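Local coordinates for endolysin B (Mycobacterium phage D29, PDB 3HC7), which hydrolyses the ester linkage between mycolic acids and arabinogalactan in the mycobacterial cell wall, helping the phage to lyse its host and release progeny, at residues N41-A46 with V53-A58; P119-G124 with P138-I143; V91-I96 with R147-E152; P4-V9 with D75-G80; D129-P134 with Y161-D166. All blocks are in the same frame, centred on the assembly; numbering follows the deposited sequence.

How the contacts relate
Contact 4 pairs two adjacent inner strands of the parallel sheet, the second of which runs into the turn carrying the active-site Ser-82. Contact 1 lies on the loop that closes against helix 50-70; Tyr-42 CE2 rests 3.5 Å from Val-9 CG1 of contact 4, and the Tyr-42 side chain is about 6 Å from that of Ser-82. Contact 3 ties helix 83-96, which follows that serine, to residues 147-152, and it joins contact 2 where Arg-147 NH2 lies 2.8 Å from Gly-142 O. Contact 2 places Pro-119 about 6 Å from Ser-82 between side chains and touches contact 5 through Arg-121 and Ala-162. Contact 5 contains Asp-166, the probable acid of the catalytic triad with Ser-82 and His-240.

Contact 1: residues N41-A46 with V53-A58; sequences NYPAAA and VEKGVA
Tyr-42 brings CD1 of its ring obliquely up to Gly-56 CA, 3.7 Å away. The ring packs directly on the glycine backbone of the helix, and the two CA atoms, of Tyr-42 and Gly-56, are just 4.8 Å apart. A chi1 of 160° swings the ring away from the tyrosine's backbone N and inward, where its hydroxyl is hydrogen-bonded to the carbonyl of His-10. The next pair is apolar and more exposed. Pro-43 and Lys-55 cross at about a right angle, with Pro-43 CD and Lys-55 CD 3.6 Å apart; the lysine spends its methylenes on the proline ring, while the amino group takes no part. Lys-55 CB also sits 3.5 Å from the carbonyl oxygen of Asn-41. A water joins the backbones at this exposed margin, donating to Lys-55 O at 2.8 Å and, weakly, to Asn-41 O. The contact thus folds the loop after strand 35-38 back onto the first turns of helix 50-70, with the Tyr-42 ring also touching Gln-83 at the start of helix 83-96.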
# COMPACT_ATOMS: atom_id res chain seq x y z
N ASN A 41 -7.38 1.57 14.05
CA ASN A 41 -6.41 2.49 14.64
C ASN A 41 -5.54 3.09 13.55
O ASN A 41 -4.33 3.26 13.73
CB ASN A 41 -5.52 1.77 15.65
CG ASN A 41 -6.30 1.27 16.84
OD1 ASN A 41 -6.03 0.19 17.36
ND2 ASN A 41 -7.28 2.05 17.29
N TYR A 42 -6.16 3.40 12.42
CA TYR A 42 -5.44 3.72 11.20
C TYR A 42 -6.23 4.79 10.46
O TYR A 42 -7.29 4.50 9.92
CB TYR A 42 -5.29 2.44 10.38
CG TYR A 42 -5.00 2.64 8.91
CD1 TYR A 42 -3.86 3.31 8.49
CD2 TYR A 42 -5.85 2.12 7.95
CE1 TYR A 42 -3.59 3.49 7.15
CE2 TYR A 42 -5.59 2.29 6.60
CZ TYR A 42 -4.46 2.97 6.21
OH TYR A 42 -4.19 3.14 4.86
N PRO A 43 -5.73 6.03 10.47
CA PRO A 43 -6.53 7.16 9.97
C PRO A 43 -6.79 7.08 8.47
O PRO A 43 -7.71 7.74 8.00
CB PRO A 43 -5.66 8.38 10.29
CG PRO A 43 -4.64 7.93 11.27
CD PRO A 43 -4.42 6.46 10.99
N ALA A 44 -6.00 6.31 7.74
CA ALA A 44 -6.05 6.30 6.28
C ALA A 44 -6.06 7.71 5.68
O ALA A 44 -6.79 7.99 4.72
CB ALA A 44 -7.25 5.50 5.78
N ALA A 45 -5.23 8.60 6.23
CA ALA A 45 -5.27 10.02 5.86
C ALA A 45 -4.54 10.30 4.56
O ALA A 45 -3.50 9.71 4.29
CB ALA A 45 -4.70 10.87 6.99
N ALA A 46 -5.08 11.22 3.77
CA ALA A 46 -4.40 11.66 2.54
C ALA A 46 -3.16 12.51 2.83
O ALA A 46 -2.17 12.45 2.09
CB ALA A 46 -5.37 12.42 1.65
N VAL A 53 0.44 5.92 7.76
CA VAL A 53 1.08 4.64 7.47
C VAL A 53 1.70 3.99 8.71
O VAL A 53 1.55 2.78 8.91
CB VAL A 53 2.16 4.80 6.37
CG1 VAL A 53 2.97 3.51 6.21
CG2 VAL A 53 1.52 5.20 5.05
N GLU A 54 2.39 4.77 9.53
CA GLU A 54 3.04 4.25 10.73
C GLU A 54 2.03 3.65 11.70
O GLU A 54 2.30 2.63 12.32
CB GLU A 54 3.82 5.35 11.45
CG GLU A 54 4.95 6.01 10.67
CD GLU A 54 5.50 7.23 11.40
OE1 GLU A 54 4.90 7.66 12.41
OE2 GLU A 54 6.53 7.77 10.96
N LYS A 55 0.87 4.29 11.85
CA LYS A 55 -0.18 3.76 12.73
C LYS A 55 -0.74 2.44 12.21
O LYS A 55 -0.96 1.50 12.98
CB LYS A 55 -1.30 4.77 12.91
CG LYS A 55 -0.85 6.05 13.59
CD LYS A 55 -1.86 7.15 13.39
CE LYS A 55 -1.38 8.44 14.04
NZ LYS A 55 -1.30 8.27 15.51
N GLY A 56 -0.98 2.38 10.90
CA GLY A 56 -1.48 1.17 10.28
C GLY A 56 -0.48 0.04 10.42
O GLY A 56 -0.86 -1.10 10.68
N VAL A 57 0.80 0.35 10.24
CA VAL A 57 1.85 -0.65 10.39
C VAL A 57 1.87 -1.20 11.81
O VAL A 57 1.91 -2.41 12.01
CB VAL A 57 3.25 -0.09 10.01
CG1 VAL A 57 4.38 -0.97 10.59
CG2 VAL A 57 3.38 0.02 8.50
N ALA A 58 1.84 -0.32 12.80
CA ALA A 58 1.86 -0.76 14.19
C ALA A 58 0.67 -1.67 14.48
O ALA A 58 0.82 -2.70 15.13
CB ALA A 58 1.87 0.43 15.12
O HOH W 1 -1.74 2.20 15.55

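Contact 2: residues P119-G124 with P138-I143; sequences PMRQKG and PDTLGI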
# COMPACT_ATOMS: atom_id res chain seq x y z
N PRO A 119 2.38 1.69 -3.85
CA PRO A 119 3.51 2.61 -3.99
C PRO A 119 4.87 1.95 -3.74
O PRO A 119 5.90 2.55 -4.05
CB PRO A 119 3.23 3.68 -2.93
CG PRO A 119 1.75 3.62 -2.72
CD PRO A 119 1.41 2.16 -2.86
N MET A 120 4.88 0.74 -3.19
CA MET A 120 6.12 -0.01 -3.00
C MET A 120 6.22 -1.15 -3.99
O MET A 120 7.00 -2.07 -3.79
CB MET A 120 6.18 -0.62 -1.60
CG MET A 120 6.41 0.35 -0.46
SD MET A 120 6.32 -0.53 1.13
CE MET A 120 7.80 -1.55 1.06
N ARG A 121 5.41 -1.12 -5.04
CA ARG A 121 5.39 -2.25 -5.97
C ARG A 121 6.77 -2.53 -6.57
O ARG A 121 7.42 -1.63 -7.10
CB ARG A 121 4.36 -2.05 -7.07
CG ARG A 121 4.21 -3.27 -7.97
CD ARG A 121 3.10 -3.09 -8.99
NE ARG A 121 3.45 -2.08 -9.99
CZ ARG A 121 4.23 -2.31 -11.04
NH1 ARG A 121 4.76 -3.51 -11.24
NH2 ARG A 121 4.48 -1.33 -11.90
N GLN A 122 7.21 -3.78 -6.47
CA GLN A 122 8.50 -4.21 -6.99
C GLN A 122 8.58 -3.97 -8.49
O GLN A 122 7.56 -4.01 -9.18
CB GLN A 122 8.71 -5.70 -6.67
CG GLN A 122 9.83 -6.38 -7.45
CD GLN A 122 10.03 -7.83 -7.04
OE1 GLN A 122 9.85 -8.19 -5.88
NE2 GLN A 122 10.39 -8.68 -8.00
N LYS A 123 9.78 -3.70 -8.99
CA LYS A 123 9.95 -3.38 -10.41
C LYS A 123 9.54 -4.55 -11.31
O LYS A 123 10.02 -5.67 -11.15
CB LYS A 123 11.40 -2.99 -10.71
CG LYS A 123 11.56 -2.21 -12.01
CD LYS A 123 12.84 -2.58 -12.74
CE LYS A 123 14.07 -2.47 -11.84
NZ LYS A 123 15.30 -2.90 -12.57
N GLY A 124 8.64 -4.28 -12.25
CA GLY A 124 8.24 -5.27 -13.24
C GLY A 124 7.34 -6.38 -12.72
O GLY A 124 7.05 -7.34 -13.43
N PRO A 138 6.15 -3.27 -17.98
CA PRO A 138 7.33 -3.96 -17.44
C PRO A 138 8.43 -3.05 -16.92
O PRO A 138 9.20 -3.49 -16.07
CB PRO A 138 7.86 -4.73 -18.66
CG PRO A 138 6.68 -4.88 -19.56
CD PRO A 138 5.88 -3.64 -19.38
N ASP A 139 8.54 -1.83 -17.43
CA ASP A 139 9.61 -0.94 -16.97
C ASP A 139 9.15 0.02 -15.88
O ASP A 139 9.83 1.00 -15.58
CB ASP A 139 10.27 -0.19 -18.15
CG ASP A 139 9.32 0.76 -18.85
OD1 ASP A 139 8.10 0.54 -18.79
OD2 ASP A 139 9.81 1.72 -19.47
N THR A 140 8.00 -0.28 -15.28
CA THR A 140 7.48 0.55 -14.19
C THR A 140 7.57 -0.12 -12.83
O THR A 140 7.65 -1.36 -12.71
CB THR A 140 6.02 1.00 -14.43
OG1 THR A 140 5.14 -0.12 -14.35
CG2 THR A 140 5.87 1.67 -15.79
N LEU A 141 7.56 0.71 -11.79
CA LEU A 141 7.64 0.25 -10.41
C LEU A 141 6.89 1.21 -9.49
O LEU A 141 6.29 2.18 -9.94
CB LEU A 141 9.09 0.13 -9.96
CG LEU A 141 10.11 1.10 -10.55
CD1 LEU A 141 9.61 2.52 -10.54
CD2 LEU A 141 11.43 0.99 -9.79
N GLY A 142 6.94 0.92 -8.19
CA GLY A 142 6.38 1.82 -7.21
C GLY A 142 7.22 3.08 -7.11
O GLY A 142 8.45 3.05 -7.24
N ILE A 143 6.56 4.21 -6.88
CA ILE A 143 7.27 5.46 -6.71
C ILE A 143 8.27 5.46 -5.54
O ILE A 143 9.36 6.03 -5.64
CB ILE A 143 6.28 6.62 -6.56
CG1 ILE A 143 7.01 7.95 -6.60
CG2 ILE A 143 5.46 6.43 -5.29
CD1 ILE A 143 6.10 9.16 -6.56
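Gly-142 N donates to Arg-121 O over 2.8 Å, and Gly-124 N donates to Thr-140 O over 3.1 Å. These two backbone bonds hold the segments side by side in opposite directions. A side-chain link adds to them. Arg-121 NH2 reaches Thr-140 OG1 at 2.8 Å, near the guanidinium plane, but the poor N-H angle of 121° makes this bond weak. The arginine gets there by an extended start and a bend at chi3 (69°), which lays one guanidinium face against Leu-141 CA. Its other nitrogens are held from outside, NH1 by the carbonyl of Phe-125 and NE by that of Ala-169, so several bonds fix the rotation of the group; Thr-140 OG1 in turn is bound to Ala-137 O. At Gly-142 the backbones come close: the glycine CA lies directly against the facing chain and makes a CA-H...O contact of 3.3 Å with Pro-119 O. Farther out, Leu-141 CB packs 3.6 Å from Lys-123 CA, and the leucine branch CD2 crosses the lysine's CB and CG at a slant. At the other end Pro-119 CB meets Ile-143 CG2 at 4.3 Å. Strand 140-141 is thereby lined on one side by the loop that follows strand 110-116 and on its other by its antiparallel partner 171-172, while Pro-119 and Ile-143 pack on Met-188 of helix 179-189 and Pro-119 also touches Ile-86 of helix 83-96.

Contact 3: residues V91-I96 with R147-E152; sequences VLKHHI and RLENLE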
# COMPACT_ATOMS: atom_id res chain seq x y z
N VAL A 91 5.28 -3.92 6.49
CA VAL A 91 5.26 -5.03 7.42
C VAL A 91 5.99 -6.22 6.82
O VAL A 91 6.83 -6.82 7.47
CB VAL A 91 3.82 -5.41 7.86
CG1 VAL A 91 3.79 -6.77 8.52
CG2 VAL A 91 3.28 -4.36 8.81
N LEU A 92 5.68 -6.54 5.56
CA LEU A 92 6.33 -7.64 4.87
C LEU A 92 7.84 -7.43 4.78
O LEU A 92 8.62 -8.24 5.27
CB LEU A 92 5.75 -7.82 3.47
CG LEU A 92 6.33 -8.92 2.57
CD1 LEU A 92 6.39 -10.28 3.26
CD2 LEU A 92 5.49 -9.04 1.31
N LYS A 93 8.24 -6.34 4.12
CA LYS A 93 9.66 -6.11 3.85
C LYS A 93 10.52 -5.98 5.11
O LYS A 93 11.62 -6.53 5.18
CB LYS A 93 9.85 -4.86 2.99
CG LYS A 93 11.30 -4.64 2.57
CD LYS A 93 11.48 -3.44 1.66
CE LYS A 93 12.96 -3.13 1.44
NZ LYS A 93 13.17 -2.10 0.39
N HIS A 94 10.02 -5.25 6.10
CA HIS A 94 10.86 -4.89 7.23
C HIS A 94 10.52 -5.56 8.54
O HIS A 94 11.20 -5.32 9.53
CB HIS A 94 10.87 -3.37 7.44
CG HIS A 94 11.48 -2.62 6.30
ND1 HIS A 94 10.80 -1.64 5.61
CD2 HIS A 94 12.71 -2.71 5.72
CE1 HIS A 94 11.58 -1.16 4.65
NE2 HIS A 94 12.74 -1.80 4.70
N HIS A 95 9.46 -6.37 8.57
CA HIS A 95 9.08 -7.03 9.82
C HIS A 95 8.88 -8.54 9.70
O HIS A 95 9.10 -9.27 10.66
CB HIS A 95 7.86 -6.34 10.46
CG HIS A 95 8.13 -4.92 10.85
ND1 HIS A 95 7.81 -3.85 10.03
CD2 HIS A 95 8.71 -4.38 11.95
CE1 HIS A 95 8.17 -2.72 10.62
NE2 HIS A 95 8.72 -3.01 11.78
N ILE A 96 8.53 -9.00 8.51
CA ILE A 96 8.41 -10.44 8.27
C ILE A 96 9.66 -11.04 7.63
O ILE A 96 10.18 -12.04 8.11
CB ILE A 96 7.17 -10.78 7.41
CG1 ILE A 96 5.90 -10.23 8.08
CG2 ILE A 96 7.06 -12.28 7.20
CD1 ILE A 96 4.62 -10.44 7.27
N ARG A 147 11.09 0.07 -1.68
CA ARG A 147 10.08 -0.75 -2.34
C ARG A 147 10.41 -2.23 -2.21
O ARG A 147 11.52 -2.61 -1.80
CB ARG A 147 9.94 -0.35 -3.82
CG ARG A 147 11.18 -0.62 -4.66
CD ARG A 147 10.95 -0.33 -6.14
NE ARG A 147 10.64 1.08 -6.39
CZ ARG A 147 11.56 2.03 -6.54
NH1 ARG A 147 12.84 1.72 -6.47
NH2 ARG A 147 11.19 3.30 -6.75
N LEU A 148 9.45 -3.07 -2.57
CA LEU A 148 9.62 -4.51 -2.43
C LEU A 148 10.63 -5.02 -3.45
O LEU A 148 10.79 -4.44 -4.53
CB LEU A 148 8.28 -5.22 -2.57
CG LEU A 148 7.28 -4.83 -1.48
CD1 LEU A 148 5.86 -5.19 -1.86
CD2 LEU A 148 7.66 -5.45 -0.14
N GLU A 149 11.34 -6.08 -3.09
CA GLU A 149 12.32 -6.68 -3.99
C GLU A 149 12.37 -8.20 -3.85
O GLU A 149 12.06 -8.74 -2.78
CB GLU A 149 13.70 -6.06 -3.77
CG GLU A 149 14.06 -5.82 -2.31
CD GLU A 149 15.46 -5.27 -2.14
OE1 GLU A 149 15.86 -4.99 -0.98
OE2 GLU A 149 16.17 -5.11 -3.15
N ASN A 150 12.73 -8.89 -4.93
CA ASN A 150 12.98 -10.33 -4.88
C ASN A 150 11.83 -11.13 -4.31
O ASN A 150 12.05 -12.14 -3.65
CB ASN A 150 14.24 -10.61 -4.06
CG ASN A 150 15.43 -9.82 -4.54
OD1 ASN A 150 16.29 -9.42 -3.75
ND2 ASN A 150 15.49 -9.58 -5.84
N LEU A 151 10.60 -10.69 -4.58
CA LEU A 151 9.44 -11.36 -4.01
C LEU A 151 9.37 -12.79 -4.51
O LEU A 151 9.02 -13.70 -3.76
CB LEU A 151 8.15 -10.60 -4.37
CG LEU A 151 7.94 -9.25 -3.66
CD1 LEU A 151 6.68 -8.57 -4.17
CD2 LEU A 151 7.89 -9.44 -2.15
N GLU A 152 9.72 -12.99 -5.77
CA GLU A 152 9.63 -14.30 -6.41
C GLU A 152 10.56 -15.32 -5.74
O GLU A 152 10.50 -16.51 -6.06
CB GLU A 152 9.96 -14.19 -7.90
CG GLU A 152 11.41 -13.84 -8.22
CD GLU A 152 11.73 -12.36 -8.01
OE1 GLU A 152 10.80 -11.54 -8.04
OE2 GLU A 152 12.92 -12.04 -7.82
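Lys-93 supplies the polar link of this contact. Its chain is extended throughout, with CG anti to the backbone N (chi1 -175°), and this carries NZ across to the carbonyl oxygen of Arg-147, 2.8 Å away; the amino group comes in tilted 32° from the carbonyl plane. The same NZ forms a salt bridge with Asp-146, so one ammonium group grips a backbone oxygen and a carboxylate next to each other in sequence. Glu-149 OE1, at 4.2 Å from Lys-93 NZ, is too far for a salt bridge but would probably add to the favourable field round the lysine. The apolar part lies beneath, towards the sheet. Leu-148 CD2 packs against Lys-93 CB at 3.9 Å, under the root of the lysine chain. Leu-92 CD2 meets two methyls, Leu-148 CD2 at 4.4 Å and Leu-151 CD2 at 4.2 Å, and the three leucines form a small buried cluster. Leu-92 also touches Leu-110, and Leu-148 touches Phe-115, both on strand 110-116. This is plain packing within an alpha/beta-hydrolase fold: the helix that follows the nucleophile Ser-82 is joined, over these side chains of strand 110-116, to the connection leading into strand 157-161.

Contact 4: residues P4-V9 with D75-G80; sequences PWLFTV and DFAMAG
Strands 5-9 and 76-80 run parallel, 16° apart and 4.7 Å between axes, paired in register from Trp-5 with Phe-76 to Val-9 with Gly-80 by five N-H...O bonds that use N and O of Trp-5 and Phe-7 and N of Val-9, the one from Ala-77 N to Trp-5 O measuring 2.9 Å, with CA-H...O contacts such as Thr-8 CA to Ala-79 O (3.1 Å) filling the gaps. On one face sit Trp-5, Phe-7, Phe-76, Met-78 and Val-9. The side chains of Phe-7 and Phe-76 cross at about a right angle, their rings meeting obliquely, with CE2 of Phe-7 lying 3.8 Å from CD2 of Phe-76. Different first torsions (chi1 -60° for Phe-7, 74° for Phe-76) let these atoms meet while the rings leave the sheet in different directions. Trp-5 CB and Phe-76 CB touch at 4.1 Å before their rings part. Helix 50-70 covers this face through Leu-60, Ile-64 and Leu-68. On the other face, of Leu-6, Thr-8, Ala-77 and Ala-79, Leu-6 CD1 meets Ala-77 CB at 4.1 Å. Thr-8 OG1 is bonded to Trp-36. The pair belongs to the central parallel sheet of the alpha/beta-hydrolase fold, and strand 76-81 leads straight into the nucleophile elbow, where Gly-80 opens the GxSxG sequence around Ser-82.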
# COMPACT_ATOMS: atom_id res chain seq x y z
N PRO A 4 -7.48 -20.12 8.28
CA PRO A 4 -6.43 -19.10 8.09
C PRO A 4 -6.94 -17.69 8.36
O PRO A 4 -8.13 -17.42 8.23
CB PRO A 4 -6.04 -19.23 6.61
CG PRO A 4 -6.81 -20.41 6.07
CD PRO A 4 -7.94 -20.68 7.00
N TRP A 5 -6.03 -16.80 8.73
CA TRP A 5 -6.38 -15.41 8.99
C TRP A 5 -6.15 -14.53 7.77
O TRP A 5 -5.18 -14.72 7.03
CB TRP A 5 -5.60 -14.86 10.18
CG TRP A 5 -6.20 -15.26 11.46
CD1 TRP A 5 -5.84 -16.31 12.26
CD2 TRP A 5 -7.32 -14.64 12.11
NE1 TRP A 5 -6.65 -16.37 13.36
CE2 TRP A 5 -7.57 -15.36 13.29
CE3 TRP A 5 -8.12 -13.54 11.80
CZ2 TRP A 5 -8.59 -15.01 14.17
CZ3 TRP A 5 -9.13 -13.19 12.67
CH2 TRP A 5 -9.36 -13.93 13.85
N LEU A 6 -7.04 -13.55 7.59
CA LEU A 6 -6.88 -12.54 6.55
C LEU A 6 -6.83 -11.15 7.19
O LEU A 6 -7.77 -10.73 7.87
CB LEU A 6 -8.02 -12.63 5.53
CG LEU A 6 -8.05 -11.53 4.46
CD1 LEU A 6 -6.78 -11.56 3.64
CD2 LEU A 6 -9.28 -11.68 3.56
N PHE A 7 -5.72 -10.45 6.97
CA PHE A 7 -5.54 -9.10 7.49
C PHE A 7 -5.67 -8.11 6.34
O PHE A 7 -5.07 -8.30 5.29
CB PHE A 7 -4.18 -8.96 8.16
CG PHE A 7 -3.97 -9.90 9.32
CD1 PHE A 7 -4.41 -9.57 10.59
CD2 PHE A 7 -3.34 -11.12 9.12
CE1 PHE A 7 -4.23 -10.44 11.65
CE2 PHE A 7 -3.15 -12.00 10.18
CZ PHE A 7 -3.60 -11.66 11.44
N THR A 8 -6.46 -7.06 6.56
CA THR A 8 -6.75 -6.12 5.49
C THR A 8 -6.54 -4.68 5.94
O THR A 8 -6.89 -4.30 7.07
CB THR A 8 -8.19 -6.27 4.96
OG1 THR A 8 -9.11 -6.09 6.04
CG2 THR A 8 -8.40 -7.64 4.34
N VAL A 9 -5.97 -3.89 5.05
CA VAL A 9 -5.72 -2.49 5.32
C VAL A 9 -6.28 -1.65 4.18
O VAL A 9 -5.82 -1.76 3.04
CB VAL A 9 -4.23 -2.20 5.51
CG1 VAL A 9 -4.02 -0.77 6.01
CG2 VAL A 9 -3.62 -3.19 6.48
N ASP A 75 -2.41 -20.50 9.21
CA ASP A 75 -1.60 -19.75 8.27
C ASP A 75 -2.27 -18.40 8.09
O ASP A 75 -3.32 -18.16 8.68
CB ASP A 75 -1.50 -20.49 6.93
CG ASP A 75 -0.63 -21.73 7.02
OD1 ASP A 75 0.22 -21.80 7.93
OD2 ASP A 75 -0.79 -22.62 6.17
N PHE A 76 -1.67 -17.51 7.31
CA PHE A 76 -2.32 -16.21 7.10
C PHE A 76 -2.05 -15.60 5.74
O PHE A 76 -1.19 -16.07 4.98
CB PHE A 76 -1.98 -15.21 8.22
CG PHE A 76 -0.58 -14.66 8.16
CD1 PHE A 76 0.52 -15.49 8.37
CD2 PHE A 76 -0.35 -13.31 7.91
CE1 PHE A 76 1.82 -14.99 8.32
CE2 PHE A 76 0.94 -12.79 7.87
CZ PHE A 76 2.03 -13.63 8.07
N ALA A 77 -2.80 -14.54 5.44
CA ALA A 77 -2.67 -13.79 4.21
C ALA A 77 -2.88 -12.32 4.53
O ALA A 77 -3.46 -11.97 5.56
CB ALA A 77 -3.70 -14.27 3.19
N MET A 78 -2.39 -11.44 3.66
CA MET A 78 -2.57 -10.01 3.86
C MET A 78 -3.04 -9.34 2.58
O MET A 78 -2.70 -9.78 1.48
CB MET A 78 -1.26 -9.36 4.34
CG MET A 78 -0.76 -9.84 5.69
SD MET A 78 0.75 -8.97 6.20
CE MET A 78 1.86 -9.43 4.88
N ALA A 79 -3.81 -8.28 2.73
CA ALA A 79 -4.34 -7.55 1.58
C ALA A 79 -4.44 -6.07 1.90
O ALA A 79 -5.09 -5.67 2.86
CB ALA A 79 -5.71 -8.10 1.18
N GLY A 80 -3.81 -5.26 1.06
CA GLY A 80 -3.82 -3.82 1.25
C GLY A 80 -3.95 -3.08 -0.06
O GLY A 80 -3.42 -3.51 -1.09

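Contact 5: residues D129-P134 with Y161-D166; sequences DEWIHP and YAHDGD
His-163 is held on several sides at once, and the dense part of the contact gathers round its ring. NE2 donates to Asp-129 OD1 over 2.5 Å in a nearly straight bond (171°); the carboxylate lies at the ring edge, its plane turned 49° from that of the imidazole, and NE2 meets OD1 from above the carboxylate plane. The acid's OD2 is also taken, by the backbone N of Asn-243. His-133 CB sits over the centre of one face of the imidazole, 3.4 Å from the ring centroid and 7° off the normal, a CH-pi contact. Tyr-242 stacks on the His-163 ring, and its hydroxyl bonds to Asp-166. That residue ends a type II turn from His-163 and is the probable acid of a Ser-His-Asp triad, carried as in other alpha/beta-hydrolases on the loop after strand 157-161. Trp-131 adds its CE3 edge, 3.8 Å from His-163 CE1. Also buried, Tyr-161 CD1 lies 4.0 Å from Asp-129 N. Beyond this the contact thins. On the exposed flank Pro-134 works through its carbonyl, which takes a long 3.3 Å bond from Asp-164 N and a CA-H...O contact from His-163 CA, while the Asp-164 carboxylate turns to Ala-137 N.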
# COMPACT_ATOMS: atom_id res chain seq x y z
N ASP A 129 -6.13 -7.17 -13.21
CA ASP A 129 -7.37 -7.38 -12.47
C ASP A 129 -8.54 -7.70 -13.41
O ASP A 129 -9.70 -7.54 -13.04
CB ASP A 129 -7.70 -6.19 -11.56
CG ASP A 129 -7.92 -4.90 -12.33
OD1 ASP A 129 -7.38 -4.77 -13.45
OD2 ASP A 129 -8.62 -4.01 -11.81
N GLU A 130 -8.21 -8.15 -14.61
CA GLU A 130 -9.21 -8.66 -15.54
C GLU A 130 -10.38 -7.70 -15.62
O GLU A 130 -11.51 -8.04 -15.26
CB GLU A 130 -9.67 -10.06 -15.10
CG GLU A 130 -8.54 -11.08 -15.02
CD GLU A 130 -8.97 -12.39 -14.38
OE1 GLU A 130 -10.17 -12.74 -14.45
OE2 GLU A 130 -8.09 -13.08 -13.82
N TRP A 131 -10.11 -6.50 -16.11
CA TRP A 131 -11.09 -5.43 -16.07
C TRP A 131 -10.83 -4.48 -17.24
O TRP A 131 -10.27 -4.89 -18.25
CB TRP A 131 -10.99 -4.70 -14.73
CG TRP A 131 -12.09 -3.72 -14.45
CD1 TRP A 131 -13.41 -3.87 -14.73
CD2 TRP A 131 -11.95 -2.45 -13.80
NE1 TRP A 131 -14.11 -2.76 -14.31
CE2 TRP A 131 -13.23 -1.88 -13.74
CE3 TRP A 131 -10.87 -1.74 -13.27
CZ2 TRP A 131 -13.46 -0.62 -13.17
CZ3 TRP A 131 -11.09 -0.50 -12.71
CH2 TRP A 131 -12.38 0.05 -12.66
N ILE A 132 -11.21 -3.22 -17.09
CA ILE A 132 -11.17 -2.29 -18.21
C ILE A 132 -9.85 -1.54 -18.33
O ILE A 132 -9.68 -0.70 -19.21
CB ILE A 132 -12.34 -1.28 -18.13
CG1 ILE A 132 -12.17 -0.33 -16.94
CG2 ILE A 132 -13.67 -2.02 -18.04
CD1 ILE A 132 -13.26 0.73 -16.86
N HIS A 133 -8.90 -1.87 -17.45
CA HIS A 133 -7.61 -1.20 -17.46
C HIS A 133 -6.44 -2.13 -17.75
O HIS A 133 -6.39 -3.26 -17.25
CB HIS A 133 -7.38 -0.43 -16.15
CG HIS A 133 -8.15 0.85 -16.08
ND1 HIS A 133 -7.76 1.99 -16.76
CD2 HIS A 133 -9.28 1.18 -15.41
CE1 HIS A 133 -8.63 2.96 -16.52
NE2 HIS A 133 -9.56 2.49 -15.70
N PRO A 134 -5.47 -1.66 -18.55
CA PRO A 134 -4.28 -2.43 -18.92
C PRO A 134 -3.31 -2.55 -17.75
O PRO A 134 -3.06 -1.57 -17.05
CB PRO A 134 -3.66 -1.58 -20.03
CG PRO A 134 -4.12 -0.19 -19.76
CD PRO A 134 -5.44 -0.27 -19.06
N TYR A 161 -1.68 -6.05 -8.14
CA TYR A 161 -2.53 -5.52 -9.20
C TYR A 161 -2.27 -4.04 -9.41
O TYR A 161 -2.47 -3.27 -8.51
CB TYR A 161 -3.99 -5.72 -8.82
CG TYR A 161 -4.41 -7.16 -8.60
CD1 TYR A 161 -4.48 -8.05 -9.65
CD2 TYR A 161 -4.78 -7.60 -7.37
CE1 TYR A 161 -4.88 -9.35 -9.46
CE2 TYR A 161 -5.16 -8.89 -7.17
CZ TYR A 161 -5.21 -9.76 -8.22
OH TYR A 161 -5.62 -11.03 -8.00
N ALA A 162 -1.86 -3.67 -10.60
CA ALA A 162 -1.43 -2.31 -10.89
C ALA A 162 -1.78 -1.93 -12.31
O ALA A 162 -1.49 -2.69 -13.24
CB ALA A 162 0.06 -2.17 -10.64
N HIS A 163 -2.40 -0.77 -12.48
CA HIS A 163 -2.79 -0.27 -13.80
C HIS A 163 -1.85 0.84 -14.23
O HIS A 163 -1.46 1.67 -13.41
CB HIS A 163 -4.20 0.33 -13.77
CG HIS A 163 -5.28 -0.65 -13.43
ND1 HIS A 163 -6.40 -0.29 -12.71
CD2 HIS A 163 -5.42 -1.96 -13.72
CE1 HIS A 163 -7.18 -1.34 -12.57
NE2 HIS A 163 -6.61 -2.37 -13.17
N ASP A 164 -1.51 0.88 -15.51
CA ASP A 164 -0.89 2.08 -16.03
C ASP A 164 -1.94 3.18 -15.97
O ASP A 164 -3.11 2.97 -16.28
CB ASP A 164 -0.34 1.88 -17.44
CG ASP A 164 1.18 1.74 -17.45
OD1 ASP A 164 1.86 2.62 -16.89
OD2 ASP A 164 1.71 0.75 -18.01
N GLY A 165 -1.52 4.36 -15.53
CA GLY A 165 -2.46 5.43 -15.25
C GLY A 165 -2.48 5.65 -13.75
O GLY A 165 -2.71 6.77 -13.28
N ASP A 166 -2.22 4.58 -13.00
CA ASP A 166 -2.00 4.68 -11.57
C ASP A 166 -0.52 4.95 -11.37
O ASP A 166 0.28 4.03 -11.17
CB ASP A 166 -2.43 3.38 -10.88
CG ASP A 166 -2.52 3.52 -9.37
OD1 ASP A 166 -2.17 4.61 -8.85
OD2 ASP A 166 -2.95 2.56 -8.70